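Lmo0305 protein (Listeria monocytogenes, PDB 3PJ0) is of unknown function but belongs to the beta-eliminating lyase family, whose members share the fold-type I architecture of pyridoxal-phosphate-dependent proteins. Local coordinates at residues Leu80-Trp83 with Ala84-Glu88; Val92-His95 with Pro96-Leu100; Glu161-Ser164 with Glu165-Glu169; Tyr188-Ser191 with Ala192-Cys196. One frame throughout, in Å; residues are numbered along the deposited sequence. Where two conformers were deposited one is given.

How the contacts relate
The four contacts follow one another along the chain, and all are local, between residues a few positions apart. Contact 1 lies at the end of helix 72-87, and contact 2 begins on the next element, strand 91-94 of the seven-stranded mixed sheet; their centres are about 16 Å apart. Contact 3 lies on helix 157-170, which links strands 140-144 and 173-178 of the same sheet, about 18 Å from each of the first two. Contact 4 caps the short helix 192-196, about 16 Å from contact 3 and 26 Å from contact 1, centre to centre. They lie at a helix end, a strand-to-helix turn, a crossover helix and a helix N-terminus around the large sheet of the cofactor-binding fold.

Contact 1 of 4, residues Leu80-Trp83 with Ala84-Glu88; sequences LRIW and ADRKE
W83 and R86 meet one turn apart, the six-membered part of the indole lying against the arginine chain. CE3 of W83 is 3.9 Å from CG of R86, and CZ3 of W83 approaches NH1 of R86 at 3.8 Å. CZ3 lies over one face of the guanidinium, whose plane stands at 73° to the indole, so the two flat groups are far from stacked. With its CG anti to the carbonyl carbon and a bend at chi2, R86 runs back beside the preceding turn, and its NH2 makes a salt bridge to E227 of helix 222-234. The indole itself stacks on F224, and its NE1 bonds to S201 OG. All this belongs to the last turns of helix 72-87, which rests on strands 140-144 and 173-178 and on helix 222-234. A84 continues the helical bonding, its N donating to L80 O at 2.8 Å, while its methyl CB sits 3.4 Å from the same oxygen. On another flank R81 NE gives a salt bridge to D85 OD1 (3.0 Å, 159° at the hydrogen), from the syn side but well out of the carboxylate plane, which is turned 83° from the guanidinium. A water links R81 NH2, through a weak bond, to D85 OD2; R81 NH1 is taken by Q112. A second water receives a weak bond from R86 NE and donates to I82 O, 3.0 Å away.

Contact 2 of 4, residues Val92-His95 with Pro96-Leu100; sequences VAYH and PLSHL
A type I beta turn from H95 to S98 carries the chain out of strand 91-94 of the large mixed sheet into helix 99-102, with S98 as its N-cap. The turn is closed by S98 N donating to H95 O at 3.0 Å; the N-H comes from well above the carbonyl plane, 55° out of it. H95 adds a side-chain bond: its CG, anti to the backbone N (chi1 -171°), sets the imidazole beside the turn, and ND1 accepts from L97 N at 3.0 Å. That N-H sits at the ring edge, tilted 21° from its plane. Over one face of the same ring lies P96 CD, a CH-pi contact 3.5 Å from the centroid. NE2 of H95 bonds to Q124 O, so both ring nitrogens have partners and the imidazole is fixed in rotation. The Y94 ring reaches forward to S98 and L100 and packs on L142 as well, with its OH bonded to E101. The OG of S98 accepts a weak capping bond from L100 N, and L100 CB touches Y94 CE2 at 3.7 Å. CB of S98 sits over the Y94 ring face, 3.7 Å from the centroid.

Contact 3 of 4, residues Glu161-Ser164 with Glu165-Glu169; sequences EKIS and EYCHE
The carboxylate of E165 lies back along the preceding turn: its OE1 comes 3.7 Å from K162 CA and 3.5 Å from E161 O, the latter a meeting of two acceptors and not a bond. The rings of Y166 and H168 instead lead away from residues 161-164, which touch neither their faces nor their edges; each meets the earlier turn through CB, Y166 CB lying 3.5 Å from K162 O and H168 CB 3.5 Å from S164 O. With CG anti to the backbone N (chi1 176°), the Y166 ring is carried away from residues 161-164, onto I128, I131 and K132 of helix 128-132. ND1 of H168 bonds to a bound (4R)-2-methylpentane-2,4-diol, probably from the crystallisation liquor. These residues form the middle and later turns of helix 157-170, the connection of a beta-alpha-beta crossover between parallel strands 140-144 and 173-178. Regular i to i+4 bonds run through it, among them E165 N to E161 O and C167 N to I163 O, both 2.9 Å. On the buried flank I163 CG2 approaches C167 SG at 4.4 Å, both side chains resting against L174 of strand 173-178. S164 turns OG to L198 O. On the outer flank K162 CG passes near E165 OE1, and E161 OE1 lies 6.0 Å from E165 OE2.

Contact 4 of 4, residues Tyr188-Ser191 with Ala192-Cys196; sequences YQKS and AEEIC
A reciprocal pair of bonds ties S191 to E194: E194 N donates to S191 OG, and S191 N donates to E194 OE1, each at 3.0 Å. This is a capping box at the start of helix 192-196, with S191 as N-cap. The serine hydroxyl reaches over the helix end because chi1 is 62°, which sets OG between the backbone N and the carbonyl carbon. The return bond is nearly straight (165°) and uses the anti side of OE1, 21° out of the carboxylate plane. A water donates to that oxygen as well and to Q189 O, so two bonds grip OE1. E194 OE2 stands 4.0 Å from K190 NZ, too far for a salt bridge; a second water spans the gap, accepting from NZ and donating to OE2. The K190 chain, bent at chi2, crosses the glutamate at about a right angle and brings its CD 3.7 Å from OE2 of E194. The first helical bond runs from I195 N to S191 O at 3.1 Å. At Y188, before the cap, the ring edge meets I195 CD1, 4.0 Å from CD2 of Y188, whose OH bonds to P155 O. K190 and I195 lean on F157, whose ring meets that of Y188 edge-to-face, in helix 157-170, while A192 and C196 pack on L61 of helix 48-61.

Contact 1 of 4, residues Leu80-Trp83 with Ala84-Glu88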
# COMPACT_ATOMS: atom_id res chain seq x y z
N LEU A 80 -12.74 -12.04 -4.09
CA LEU A 80 -13.48 -12.67 -5.19
C LEU A 80 -12.67 -13.81 -5.84
O LEU A 80 -13.25 -14.86 -6.20
CB LEU A 80 -13.95 -11.62 -6.23
CG LEU A 80 -14.88 -10.51 -5.68
CD1 LEU A 80 -15.32 -9.54 -6.73
CD2 LEU A 80 -16.10 -11.13 -4.92
N ARG A 81 -11.35 -13.62 -5.98
CA ARG A 81 -10.49 -14.72 -6.48
C ARG A 81 -10.49 -15.96 -5.57
O ARG A 81 -10.57 -17.10 -6.04
CB ARG A 81 -9.05 -14.24 -6.73
CG ARG A 81 -8.07 -15.36 -7.20
CD ARG A 81 -8.50 -16.05 -8.47
NE ARG A 81 -7.58 -17.14 -8.76
CZ ARG A 81 -6.44 -17.03 -9.44
NH1 ARG A 81 -6.08 -15.88 -10.00
NH2 ARG A 81 -5.66 -18.10 -9.57
N ILE A 82 -10.41 -15.75 -4.26
CA ILE A 82 -10.44 -16.86 -3.34
C ILE A 82 -11.75 -17.64 -3.50
O ILE A 82 -11.72 -18.87 -3.63
CB ILE A 82 -10.27 -16.39 -1.89
CG1 ILE A 82 -8.88 -15.78 -1.71
CG2 ILE A 82 -10.49 -17.54 -0.86
CD1 ILE A 82 -8.68 -14.98 -0.39
N TRP A 83 -12.90 -16.95 -3.54
CA TRP A 83 -14.18 -17.65 -3.72
C TRP A 83 -14.27 -18.30 -5.11
O TRP A 83 -14.82 -19.37 -5.22
CB TRP A 83 -15.38 -16.75 -3.43
CG TRP A 83 -15.46 -16.26 -2.01
CD1 TRP A 83 -15.59 -14.97 -1.61
CD2 TRP A 83 -15.34 -17.04 -0.81
NE1 TRP A 83 -15.59 -14.89 -0.25
CE2 TRP A 83 -15.42 -16.14 0.27
CE3 TRP A 83 -15.18 -18.41 -0.54
CZ2 TRP A 83 -15.37 -16.56 1.60
CZ3 TRP A 83 -15.10 -18.83 0.79
CH2 TRP A 83 -15.21 -17.91 1.84
N ALA A 84 -13.71 -17.67 -6.15
CA ALA A 84 -13.71 -18.28 -7.49
C ALA A 84 -12.94 -19.61 -7.49
O ALA A 84 -13.38 -20.62 -8.09
CB ALA A 84 -13.13 -17.31 -8.53
N ASP A 85 -11.79 -19.61 -6.80
CA ASP A 85 -11.01 -20.83 -6.66
C ASP A 85 -11.74 -21.93 -5.88
O ASP A 85 -11.67 -23.08 -6.26
CB ASP A 85 -9.67 -20.55 -5.99
CG ASP A 85 -8.67 -19.86 -6.93
OD1 ASP A 85 -8.89 -19.78 -8.16
OD2 ASP A 85 -7.64 -19.42 -6.39
N ARG A 86 -12.41 -21.58 -4.78
CA ARG A 86 -13.18 -22.55 -3.99
C ARG A 86 -14.32 -23.20 -4.79
O ARG A 86 -14.60 -24.40 -4.65
CB ARG A 86 -13.83 -21.89 -2.75
CG ARG A 86 -12.91 -21.34 -1.71
CD ARG A 86 -12.04 -22.39 -1.02
NE ARG A 86 -11.25 -21.69 -0.00
CZ ARG A 86 -11.68 -21.42 1.23
NH1 ARG A 86 -12.89 -21.81 1.65
NH2 ARG A 86 -10.90 -20.74 2.05
N LYS A 87 -14.96 -22.40 -5.65
CA LYS A 87 -16.10 -22.83 -6.46
C LYS A 87 -15.73 -23.23 -7.88
O LYS A 87 -16.59 -23.65 -8.64
CB LYS A 87 -17.11 -21.69 -6.58
CG LYS A 87 -17.60 -21.08 -5.28
CD LYS A 87 -18.49 -22.02 -4.50
CE LYS A 87 -18.92 -21.39 -3.20
NZ LYS A 87 -19.70 -22.34 -2.39
N GLU A 88 -14.44 -23.10 -8.24
CA GLU A 88 -13.94 -23.35 -9.60
C GLU A 88 -14.87 -22.66 -10.62
O GLU A 88 -15.40 -23.27 -11.54
CB GLU A 88 -13.73 -24.85 -9.90
CG GLU A 88 -12.49 -25.47 -9.23
CD GLU A 88 -12.18 -26.90 -9.71
OE1 GLU A 88 -12.83 -27.39 -10.65
OE2 GLU A 88 -11.27 -27.53 -9.14
O HOH W 1 -5.32 -19.79 -7.65
O HOH W 2 -9.64 -20.72 -2.62

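Contact 2 of 4, residues Val92-His95 with Pro96-Leu100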
# COMPACT_ATOMS: atom_id res chain seq x y z
N VAL A 92 -18.52 -13.76 -11.46
CA VAL A 92 -19.11 -13.16 -10.24
C VAL A 92 -20.26 -12.26 -10.67
O VAL A 92 -20.41 -11.99 -11.87
CB VAL A 92 -18.11 -12.36 -9.40
CG1 VAL A 92 -16.96 -13.26 -8.98
CG2 VAL A 92 -17.58 -11.13 -10.14
N ALA A 93 -21.05 -11.76 -9.72
CA ALA A 93 -22.14 -10.88 -10.05
C ALA A 93 -22.25 -9.72 -9.07
O ALA A 93 -22.07 -9.88 -7.86
CB ALA A 93 -23.50 -11.66 -10.13
N TYR A 94 -22.50 -8.54 -9.61
CA TYR A 94 -22.67 -7.37 -8.79
C TYR A 94 -23.36 -6.22 -9.54
O TYR A 94 -23.61 -6.31 -10.74
CB TYR A 94 -21.34 -6.92 -8.21
CG TYR A 94 -20.17 -6.68 -9.18
CD1 TYR A 94 -20.31 -5.98 -10.37
CD2 TYR A 94 -18.86 -7.09 -8.82
CE1 TYR A 94 -19.19 -5.73 -11.20
CE2 TYR A 94 -17.76 -6.82 -9.61
CZ TYR A 94 -17.92 -6.16 -10.80
OH TYR A 94 -16.79 -5.92 -11.58
N HIS A 95 -23.67 -5.14 -8.82
CA HIS A 95 -24.31 -3.98 -9.40
C HIS A 95 -23.41 -3.39 -10.52
O HIS A 95 -22.18 -3.40 -10.39
CB HIS A 95 -24.56 -2.93 -8.31
CG HIS A 95 -25.42 -1.78 -8.75
ND1 HIS A 95 -24.91 -0.68 -9.39
CD2 HIS A 95 -26.75 -1.55 -8.62
CE1 HIS A 95 -25.89 0.17 -9.67
NE2 HIS A 95 -27.02 -0.33 -9.21
N PRO A 96 -24.00 -2.87 -11.61
CA PRO A 96 -23.22 -2.26 -12.70
C PRO A 96 -22.18 -1.16 -12.28
O PRO A 96 -21.16 -0.96 -12.96
CB PRO A 96 -24.32 -1.59 -13.56
CG PRO A 96 -25.49 -2.43 -13.35
CD PRO A 96 -25.44 -2.86 -11.91
N LEU A 97 -22.45 -0.49 -11.17
CA LEU A 97 -21.60 0.60 -10.70
C LEU A 97 -20.76 0.18 -9.50
O LEU A 97 -20.29 1.04 -8.72
CB LEU A 97 -22.44 1.85 -10.38
CG LEU A 97 -23.31 2.36 -11.53
CD1 LEU A 97 -23.98 3.72 -11.21
CD2 LEU A 97 -22.47 2.47 -12.78
N SER A 98 -20.54 -1.12 -9.35
CA SER A 98 -19.63 -1.58 -8.30
C SER A 98 -18.28 -0.90 -8.46
O SER A 98 -17.86 -0.56 -9.57
CB SER A 98 -19.44 -3.09 -8.32
OG SER A 98 -18.41 -3.47 -7.40
N HIS A 99 -17.58 -0.72 -7.35
CA HIS A 99 -16.30 -0.03 -7.38
C HIS A 99 -15.34 -0.85 -8.25
O HIS A 99 -14.50 -0.29 -8.95
CB HIS A 99 -15.77 0.16 -5.96
CG HIS A 99 -14.59 1.07 -5.84
ND1 HIS A 99 -13.29 0.62 -5.98
CD2 HIS A 99 -14.50 2.38 -5.50
CE1 HIS A 99 -12.45 1.62 -5.76
NE2 HIS A 99 -13.16 2.70 -5.46
N LEU A 100 -15.48 -2.17 -8.18
CA LEU A 100 -14.66 -3.07 -8.97
C LEU A 100 -14.84 -2.89 -10.49
O LEU A 100 -13.91 -3.03 -11.27
CB LEU A 100 -14.98 -4.53 -8.62
CG LEU A 100 -14.61 -5.20 -7.26
CD1 LEU A 100 -13.17 -5.55 -7.23
CD2 LEU A 100 -15.08 -4.43 -5.97

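Contact 3 of 4, residues Glu161-Ser164 with Glu165-Glu169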
# COMPACT_ATOMS: atom_id res chain seq x y z
N GLU A 161 -31.62 -10.47 3.96
CA GLU A 161 -31.74 -11.82 4.53
C GLU A 161 -32.13 -12.83 3.45
O GLU A 161 -31.55 -13.90 3.32
CB GLU A 161 -32.76 -11.84 5.67
CG GLU A 161 -32.31 -11.06 6.91
CD GLU A 161 -33.38 -10.97 7.99
OE1 GLU A 161 -34.59 -10.95 7.67
OE2 GLU A 161 -33.01 -10.93 9.19
N LYS A 162 -33.11 -12.49 2.65
CA LYS A 162 -33.57 -13.38 1.57
C LYS A 162 -32.46 -13.62 0.52
O LYS A 162 -32.33 -14.72 -0.03
CB LYS A 162 -34.87 -12.82 0.98
CG LYS A 162 -36.01 -12.87 1.98
CD LYS A 162 -37.27 -12.14 1.55
CE LYS A 162 -38.35 -12.34 2.63
NZ LYS A 162 -39.53 -11.43 2.47
N ILE A 163 -31.68 -12.59 0.23
CA ILE A 163 -30.57 -12.75 -0.72
C ILE A 163 -29.53 -13.72 -0.15
O ILE A 163 -29.02 -14.60 -0.86
CB ILE A 163 -29.93 -11.38 -1.04
CG1 ILE A 163 -30.84 -10.62 -2.02
CG2 ILE A 163 -28.53 -11.57 -1.60
CD1 ILE A 163 -30.37 -9.21 -2.35
N SER A 164 -29.23 -13.55 1.13
CA SER A 164 -28.28 -14.41 1.85
C SER A 164 -28.76 -15.85 1.84
O SER A 164 -28.00 -16.76 1.52
CB SER A 164 -28.09 -13.94 3.31
OG SER A 164 -27.06 -14.68 3.96
N GLU A 165 -30.04 -16.04 2.17
CA GLU A 165 -30.61 -17.40 2.23
C GLU A 165 -30.57 -18.08 0.85
O GLU A 165 -30.23 -19.24 0.75
CB GLU A 165 -32.04 -17.37 2.81
CG GLU A 165 -32.04 -16.96 4.31
CD GLU A 165 -33.41 -16.50 4.87
OE1 GLU A 165 -34.25 -15.95 4.12
OE2 GLU A 165 -33.62 -16.66 6.08
N TYR A 166 -30.85 -17.33 -0.22
CA TYR A 166 -30.85 -17.90 -1.56
C TYR A 166 -29.43 -18.28 -1.96
O TYR A 166 -29.20 -19.37 -2.50
CB TYR A 166 -31.42 -16.92 -2.57
CG TYR A 166 -31.35 -17.41 -3.99
CD1 TYR A 166 -32.26 -18.35 -4.48
CD2 TYR A 166 -30.36 -16.94 -4.84
CE1 TYR A 166 -32.18 -18.80 -5.80
CE2 TYR A 166 -30.27 -17.38 -6.14
CZ TYR A 166 -31.18 -18.29 -6.62
OH TYR A 166 -31.05 -18.70 -7.92
N CYS A 167 -28.49 -17.38 -1.69
CA CYS A 167 -27.10 -17.67 -2.02
C CYS A 167 -26.61 -18.91 -1.24
O CYS A 167 -25.94 -19.77 -1.80
CB CYS A 167 -26.21 -16.43 -1.83
SG CYS A 167 -26.51 -15.14 -3.06
N HIS A 168 -26.99 -19.02 0.03
CA HIS A 168 -26.63 -20.19 0.81
C HIS A 168 -27.17 -21.50 0.17
O HIS A 168 -26.42 -22.46 0.01
CB HIS A 168 -27.06 -20.02 2.26
CG HIS A 168 -26.63 -21.15 3.15
ND1 HIS A 168 -25.35 -21.25 3.66
CD2 HIS A 168 -27.30 -22.22 3.63
CE1 HIS A 168 -25.26 -22.34 4.41
NE2 HIS A 168 -26.43 -22.94 4.41
N GLU A 169 -28.43 -21.49 -0.23
CA GLU A 169 -29.09 -22.62 -0.90
C GLU A 169 -28.44 -23.00 -2.25
O GLU A 169 -28.38 -24.18 -2.58
CB GLU A 169 -30.57 -22.27 -1.14
CG GLU A 169 -31.44 -22.14 0.14
CD GLU A 169 -32.82 -21.45 -0.09
OE1 GLU A 169 -33.10 -20.94 -1.21
OE2 GLU A 169 -33.62 -21.39 0.88

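Contact 4 of 4, residues Tyr188-Ser191 with Ala192-Cys196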
# COMPACT_ATOMS: atom_id res chain seq x y z
N TYR A 188 -30.44 0.67 9.81
CA TYR A 188 -30.86 -0.71 9.96
C TYR A 188 -31.21 -1.11 11.40
O TYR A 188 -31.93 -2.06 11.60
CB TYR A 188 -29.82 -1.67 9.40
CG TYR A 188 -29.85 -1.93 7.91
CD1 TYR A 188 -31.05 -1.99 7.19
CD2 TYR A 188 -28.68 -2.24 7.24
CE1 TYR A 188 -31.06 -2.30 5.81
CE2 TYR A 188 -28.68 -2.57 5.87
CZ TYR A 188 -29.86 -2.62 5.17
OH TYR A 188 -29.81 -2.94 3.81
N GLN A 189 -30.71 -0.38 12.38
CA GLN A 189 -30.91 -0.75 13.79
C GLN A 189 -30.37 -2.21 14.01
O GLN A 189 -30.95 -3.05 14.71
CB GLN A 189 -32.34 -0.49 14.25
CG GLN A 189 -32.61 1.01 14.40
CD GLN A 189 -31.81 1.61 15.55
OE1 GLN A 189 -32.01 1.22 16.71
NE2 GLN A 189 -30.87 2.53 15.24
N LYS A 190 -29.23 -2.46 13.35
CA LYS A 190 -28.47 -3.73 13.41
C LYS A 190 -27.02 -3.41 13.71
O LYS A 190 -26.51 -2.40 13.24
CB LYS A 190 -28.55 -4.49 12.07
CG LYS A 190 -29.96 -4.93 11.68
CD LYS A 190 -30.46 -6.14 12.45
CE LYS A 190 -31.90 -6.43 12.14
NZ LYS A 190 -32.34 -7.76 12.65
N SER A 191 -26.33 -4.27 14.46
CA SER A 191 -24.90 -4.05 14.68
C SER A 191 -24.11 -4.45 13.43
O SER A 191 -24.62 -5.17 12.57
CB SER A 191 -24.39 -4.92 15.81
OG SER A 191 -24.57 -6.28 15.48
N ALA A 192 -22.85 -4.03 13.38
CA ALA A 192 -21.95 -4.42 12.30
C ALA A 192 -21.91 -5.94 12.20
O ALA A 192 -21.95 -6.48 11.10
CB ALA A 192 -20.57 -3.85 12.53
N GLU A 193 -21.83 -6.62 13.35
CA GLU A 193 -21.81 -8.08 13.40
C GLU A 193 -23.06 -8.69 12.78
O GLU A 193 -22.98 -9.64 12.01
CB GLU A 193 -21.65 -8.57 14.85
CG GLU A 193 -21.71 -10.06 15.01
CD GLU A 193 -21.34 -10.55 16.41
OE1 GLU A 193 -21.22 -9.74 17.34
OE2 GLU A 193 -21.17 -11.78 16.57
N GLU A 194 -24.23 -8.15 13.12
CA GLU A 194 -25.49 -8.66 12.59
C GLU A 194 -25.54 -8.57 11.07
O GLU A 194 -25.90 -9.54 10.42
CB GLU A 194 -26.70 -7.94 13.18
CG GLU A 194 -27.02 -8.37 14.58
CD GLU A 194 -28.24 -7.68 15.12
OE1 GLU A 194 -28.16 -6.47 15.45
OE2 GLU A 194 -29.29 -8.34 15.20
N ILE A 195 -25.14 -7.43 10.53
CA ILE A 195 -25.13 -7.22 9.08
C ILE A 195 -24.12 -8.18 8.41
O ILE A 195 -24.44 -8.86 7.44
CB ILE A 195 -24.79 -5.74 8.73
CG1 ILE A 195 -25.89 -4.80 9.26
CG2 ILE A 195 -24.66 -5.48 7.22
CD1 ILE A 195 -25.44 -3.32 9.27
N CYS A 196 -22.92 -8.24 8.98
CA CYS A 196 -21.86 -9.08 8.42
C CYS A 196 -22.13 -10.59 8.53
O CYS A 196 -21.54 -11.38 7.76
CB CYS A 196 -20.53 -8.77 9.07
SG CYS A 196 -19.89 -7.13 8.66
O HOH W 3 -30.20 -5.03 16.55
O HOH W 4 -31.94 -7.93 15.35